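Local coordinates for outer membrane protein assembly factor BamA (Haemophilus ducreyi, PDB 4K3C), which probably assembles and inserts beta-barrel proteins into the outer membrane as part of the Bam complex, at residues N260-D271 / Q304-N315. Numbering follows the deposited sequence.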
loop_
_atom_site.group_PDB
_atom_site.type_symbol
_atom_site.label_atom_id
_atom_site.label_comp_id
_atom_site.label_asym_id
_atom_site.label_seq_id
_atom_site.Cartn_x
_atom_site.Cartn_y
_atom_site.Cartn_z
ATOM N N ASN A 260 0.880 1.402 10.817
ATOM C CA ASN A 260 2.096 0.600 10.734
ATOM C C ASN A 260 1.806 -0.845 10.439
ATOM O O ASN A 260 0.757 -1.354 10.802
ATOM C CB ASN A 260 2.913 0.680 12.022
ATOM C CG ASN A 260 3.093 2.096 12.509
ATOM O OD1 ASN A 260 2.184 2.671 13.109
ATOM N ND2 ASN A 260 4.265 2.671 12.258
ATOM N N SER A 261 2.751 -1.502 9.778
ATOM C CA SER A 261 2.666 -2.936 9.545
ATOM C C SER A 261 4.043 -3.510 9.188
ATOM O O SER A 261 4.931 -2.787 8.731
ATOM C CB SER A 261 1.636 -3.232 8.461
ATOM O OG SER A 261 1.804 -2.349 7.369
ATOM N N TYR A 262 4.224 -4.803 9.420
ATOM C CA TYR A 262 5.500 -5.444 9.170
ATOM C C TYR A 262 5.241 -6.580 8.245
ATOM O O TYR A 262 4.095 -6.943 8.008
ATOM C CB TYR A 262 6.118 -5.950 10.480
ATOM C CG TYR A 262 6.286 -4.797 11.412
ATOM C CD1 TYR A 262 7.411 -3.979 11.342
ATOM C CD2 TYR A 262 5.272 -4.450 12.295
ATOM C CE1 TYR A 262 7.539 -2.874 12.164
ATOM C CE2 TYR A 262 5.392 -3.344 13.117
ATOM C CZ TYR A 262 6.522 -2.556 13.045
ATOM O OH TYR A 262 6.614 -1.461 13.868
ATOM N N TYR A 263 6.303 -7.134 7.688
ATOM C CA TYR A 263 6.164 -8.415 7.020
ATOM C C TYR A 263 7.467 -9.204 7.134
ATOM O O TYR A 263 8.553 -8.622 7.292
ATOM C CB TYR A 263 5.721 -8.233 5.576
ATOM C CG TYR A 263 6.727 -7.480 4.752
ATOM C CD1 TYR A 263 7.832 -8.128 4.205
ATOM C CD2 TYR A 263 6.588 -6.135 4.517
ATOM C CE1 TYR A 263 8.764 -7.461 3.456
ATOM C CE2 TYR A 263 7.527 -5.452 3.758
ATOM C CZ TYR A 263 8.613 -6.127 3.233
ATOM O OH TYR A 263 9.561 -5.465 2.479
ATOM N N LEU A 264 7.331 -10.526 7.114
ATOM C CA LEU A 264 8.455 -11.446 7.034
ATOM C C LEU A 264 8.166 -12.404 5.888
ATOM O O LEU A 264 7.052 -12.920 5.778
ATOM C CB LEU A 264 8.580 -12.256 8.318
ATOM C CG LEU A 264 9.512 -11.818 9.448
ATOM C CD1 LEU A 264 9.585 -12.916 10.530
ATOM C CD2 LEU A 264 10.915 -11.431 8.947
ATOM N N GLY A 265 9.152 -12.662 5.041
ATOM C CA GLY A 265 8.957 -13.613 3.958
ATOM C C GLY A 265 10.158 -14.502 3.715
ATOM O O GLY A 265 11.288 -14.119 4.001
ATOM N N LEU A 266 9.895 -15.703 3.216
ATOM C CA LEU A 266 10.912 -16.600 2.684
ATOM C C LEU A 266 10.572 -16.801 1.221
ATOM O O LEU A 266 9.389 -16.860 0.854
ATOM C CB LEU A 266 10.827 -17.953 3.358
ATOM C CG LEU A 266 11.079 -17.966 4.859
ATOM C CD1 LEU A 266 10.532 -19.251 5.502
ATOM C CD2 LEU A 266 12.580 -17.804 5.114
ATOM N N GLY A 267 11.594 -16.912 0.381
ATOM C CA GLY A 267 11.362 -17.197 -1.020
ATOM C C GLY A 267 12.505 -17.919 -1.700
ATOM O O GLY A 267 13.682 -17.720 -1.397
ATOM N N TYR A 268 12.153 -18.770 -2.646
ATOM C CA TYR A 268 13.153 -19.396 -3.486
ATOM C C TYR A 268 13.004 -18.825 -4.883
ATOM O O TYR A 268 11.893 -18.607 -5.357
ATOM C CB TYR A 268 12.956 -20.905 -3.508
ATOM C CG TYR A 268 13.970 -21.636 -4.349
ATOM C CD1 TYR A 268 13.739 -21.871 -5.696
ATOM C CD2 TYR A 268 15.154 -22.107 -3.792
ATOM C CE1 TYR A 268 14.667 -22.542 -6.466
ATOM C CE2 TYR A 268 16.076 -22.800 -4.548
ATOM C CZ TYR A 268 15.832 -23.012 -5.887
ATOM O OH TYR A 268 16.762 -23.676 -6.655
ATOM N N THR A 269 14.125 -18.545 -5.533
ATOM C CA THR A 269 14.104 -17.922 -6.849
ATOM C C THR A 269 15.293 -18.367 -7.708
ATOM O O THR A 269 16.435 -18.405 -7.263
ATOM C CB THR A 269 14.111 -16.358 -6.781
ATOM O OG1 THR A 269 15.444 -15.901 -6.555
ATOM C CG2 THR A 269 13.184 -15.802 -5.678
ATOM N N HIS A 270 15.013 -18.649 -8.968
ATOM C CA HIS A 270 16.010 -19.161 -9.874
ATOM C C HIS A 270 16.127 -18.191 -11.042
ATOM O O HIS A 270 15.141 -17.908 -11.701
ATOM C CB HIS A 270 15.551 -20.534 -10.321
ATOM C CG HIS A 270 16.364 -21.127 -11.417
ATOM N ND1 HIS A 270 15.809 -21.897 -12.416
ATOM C CD2 HIS A 270 17.698 -21.099 -11.656
ATOM C CE1 HIS A 270 16.762 -22.308 -13.233
ATOM N NE2 HIS A 270 17.918 -21.837 -12.791
ATOM N N ASP A 271 17.333 -17.661 -11.261
ATOM C CA ASP A 271 17.621 -16.658 -12.292
ATOM C C ASP A 271 18.524 -17.272 -13.344
ATOM O O ASP A 271 19.489 -17.960 -13.006
ATOM C CB ASP A 271 18.394 -15.465 -11.712
ATOM C CG ASP A 271 17.648 -14.739 -10.618
ATOM O OD1 ASP A 271 16.767 -13.894 -10.929
ATOM O OD2 ASP A 271 17.983 -14.996 -9.442
ATOM N N GLN A 304 23.592 -18.992 -13.908
ATOM C CA GLN A 304 22.363 -19.472 -13.246
ATOM C C GLN A 304 22.561 -19.445 -11.737
ATOM O O GLN A 304 23.694 -19.474 -11.275
ATOM C CB GLN A 304 22.027 -20.925 -13.637
ATOM C CG GLN A 304 21.753 -21.204 -15.106
ATOM C CD GLN A 304 20.963 -22.504 -15.303
ATOM O OE1 GLN A 304 20.204 -22.899 -14.424
ATOM N NE2 GLN A 304 21.140 -23.166 -16.456
ATOM N N SER A 305 21.469 -19.433 -10.975
ATOM C CA SER A 305 21.559 -19.546 -9.528
ATOM C C SER A 305 20.210 -19.690 -8.822
ATOM O O SER A 305 19.170 -19.415 -9.402
ATOM C CB SER A 305 22.302 -18.325 -8.949
ATOM O OG SER A 305 21.806 -17.098 -9.472
ATOM N N ALA A 306 20.254 -20.135 -7.564
ATOM C CA ALA A 306 19.228 -19.817 -6.547
ATOM C C ALA A 306 19.915 -20.036 -5.220
ATOM O O ALA A 306 20.839 -20.846 -5.205
ATOM C CB ALA A 306 18.105 -20.731 -6.655
ATOM N N ASP A 307 19.583 -19.381 -4.097
ATOM C CA ASP A 307 18.733 -18.206 -3.797
ATOM C C ASP A 307 17.444 -18.426 -3.001
ATOM O O ASP A 307 16.340 -18.147 -3.456
ATOM C CB ASP A 307 18.645 -17.123 -4.868
ATOM C CG ASP A 307 19.873 -16.239 -4.883
ATOM O OD1 ASP A 307 20.974 -16.798 -4.752
ATOM O OD2 ASP A 307 19.739 -14.997 -5.005
ATOM N N PHE A 308 17.639 -18.932 -1.788
ATOM C CA PHE A 308 16.675 -18.840 -0.711
ATOM C C PHE A 308 16.888 -17.492 -0.036
ATOM O O PHE A 308 17.961 -17.230 0.492
ATOM C CB PHE A 308 16.960 -19.909 0.327
ATOM C CG PHE A 308 16.185 -21.159 0.142
ATOM C CD1 PHE A 308 16.632 -22.150 -0.722
ATOM C CD2 PHE A 308 15.016 -21.365 0.853
ATOM C CE1 PHE A 308 15.913 -23.327 -0.881
ATOM C CE2 PHE A 308 14.287 -22.538 0.695
ATOM C CZ PHE A 308 14.739 -23.520 -0.175
ATOM N N ASP A 309 15.880 -16.634 -0.032
ATOM C CA ASP A 309 16.046 -15.324 0.571
ATOM C C ASP A 309 15.137 -15.133 1.781
ATOM O O ASP A 309 14.058 -15.745 1.862
ATOM C CB ASP A 309 15.759 -14.236 -0.459
ATOM C CG ASP A 309 14.343 -14.295 -0.965
ATOM O OD1 ASP A 309 13.451 -13.738 -0.281
ATOM O OD2 ASP A 309 14.123 -14.919 -2.032
ATOM N N LEU A 310 15.583 -14.281 2.711
ATOM C CA LEU A 310 14.756 -13.840 3.836
ATOM C C LEU A 310 14.382 -12.375 3.665
ATOM O O LEU A 310 15.205 -11.570 3.219
ATOM C CB LEU A 310 15.487 -14.037 5.158
ATOM C CG LEU A 310 14.788 -13.484 6.392
ATOM C CD1 LEU A 310 13.452 -14.148 6.602
ATOM C CD2 LEU A 310 15.689 -13.679 7.589
ATOM N N SER A 311 13.143 -12.031 4.014
ATOM C CA SER A 311 12.656 -10.677 3.769
ATOM C C SER A 311 11.869 -10.131 4.935
ATOM O O SER A 311 11.036 -10.836 5.512
ATOM C CB SER A 311 11.793 -10.626 2.517
ATOM O OG SER A 311 12.604 -10.845 1.386
ATOM N N PHE A 312 12.148 -8.871 5.270
ATOM C CA PHE A 312 11.511 -8.192 6.384
ATOM C C PHE A 312 11.256 -6.783 5.921
ATOM O O PHE A 312 12.035 -6.238 5.149
ATOM C CB PHE A 312 12.440 -8.189 7.601
ATOM C CG PHE A 312 13.850 -8.582 7.268
ATOM C CD1 PHE A 312 14.745 -7.648 6.775
ATOM C CD2 PHE A 312 14.275 -9.887 7.413
ATOM C CE1 PHE A 312 16.045 -8.011 6.447
ATOM C CE2 PHE A 312 15.570 -10.246 7.080
ATOM C CZ PHE A 312 16.452 -9.310 6.598
ATOM N N GLY A 313 10.154 -6.195 6.361
ATOM C CA GLY A 313 9.880 -4.818 6.013
ATOM C C GLY A 313 9.005 -4.166 7.056
ATOM O O GLY A 313 8.354 -4.861 7.844
ATOM N N TRP A 314 8.991 -2.835 7.072
ATOM C CA TRP A 314 8.092 -2.105 7.937
ATOM C C TRP A 314 7.426 -0.988 7.169
ATOM O O TRP A 314 8.079 -0.283 6.403
ATOM C CB TRP A 314 8.848 -1.530 9.128
ATOM C CG TRP A 314 8.101 -0.436 9.818
ATOM C CD1 TRP A 314 6.871 -0.521 10.415
ATOM C CD2 TRP A 314 8.528 0.918 9.974
ATOM N NE1 TRP A 314 6.512 0.684 10.932
ATOM C CE2 TRP A 314 7.510 1.594 10.680
ATOM C CE3 TRP A 314 9.673 1.629 9.588
ATOM C CZ2 TRP A 314 7.604 2.957 11.017
ATOM C CZ3 TRP A 314 9.764 2.983 9.918
ATOM C CH2 TRP A 314 8.733 3.628 10.627
ATOM N N ASN A 315 6.127 -0.806 7.371
ATOM C CA ASN A 315 5.402 0.155 6.554
ATOM C C ASN A 315 4.561 1.137 7.296
ATOM O O ASN A 315 3.530 0.791 7.882
ATOM C CB ASN A 315 4.553 -0.540 5.513
ATOM C CG ASN A 315 5.355 -0.934 4.327
ATOM O OD1 ASN A 315 5.644 -0.102 3.458
ATOM N ND2 ASN A 315 5.766 -2.204 4.288
HETATM O O HOH W 1 1.027 0.659 6.635
#
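Tyr263 lays its ring across the backbone of Gly313, its partner in an antiparallel hydrogen-bonded pair. Tyr263 CG sits between the backbone N and the carbonyl carbon (chi1 63°), which folds the side chain over the neighbouring strand. CB leads to CG, which reaches Gly313 N; CD1 and CE1 then run above the Phe312–Gly313 peptide, while CD2 and CE2 lie along Gly313 CA. CZ and OH close over the same glycine, and OH also approaches Phe312 O. The result is a CH-pi contact, Gly313 CA standing 3.6 Å from the centroid of the Tyr263 ring. Asn315 ND2 meets the ring edge at CE2, while Asn315 OD1 accepts a hydrogen bond from Asn332 ND2 on the next strand.

Strands 260–274 and 303–317 are neighbouring antiparallel staves of the Omp85-type transmembrane beta-barrel; the axes of 260–271 and 308–315 approach to 4.5 Å. Paired backbone bonds link Gly265 with Ser311 and Gly267 with Asp309. Tyr262, Leu264, Leu266, Tyr268, Phe308, Leu310, Phe312 and Trp314 share the largely apolar face opposite Tyr263 and Asn315, where Leu264 CD2 rests 3.8 Å from Phe312 CB. Farther along this face, Tyr268 and Phe308 form an offset edge-to-face pair, the edge of Tyr268 toward the face of Phe308, with planes at 73°. Strand 303–317 is interrupted at Ala306 and Asp307, modelled with a cis peptide between them, yet Thr269 N still bonds to Asp307 O. Beyond this break, His270 NE2 donates to Gln304 OE1 at 3.0 Å, the acceptor lying in the imidazole plane.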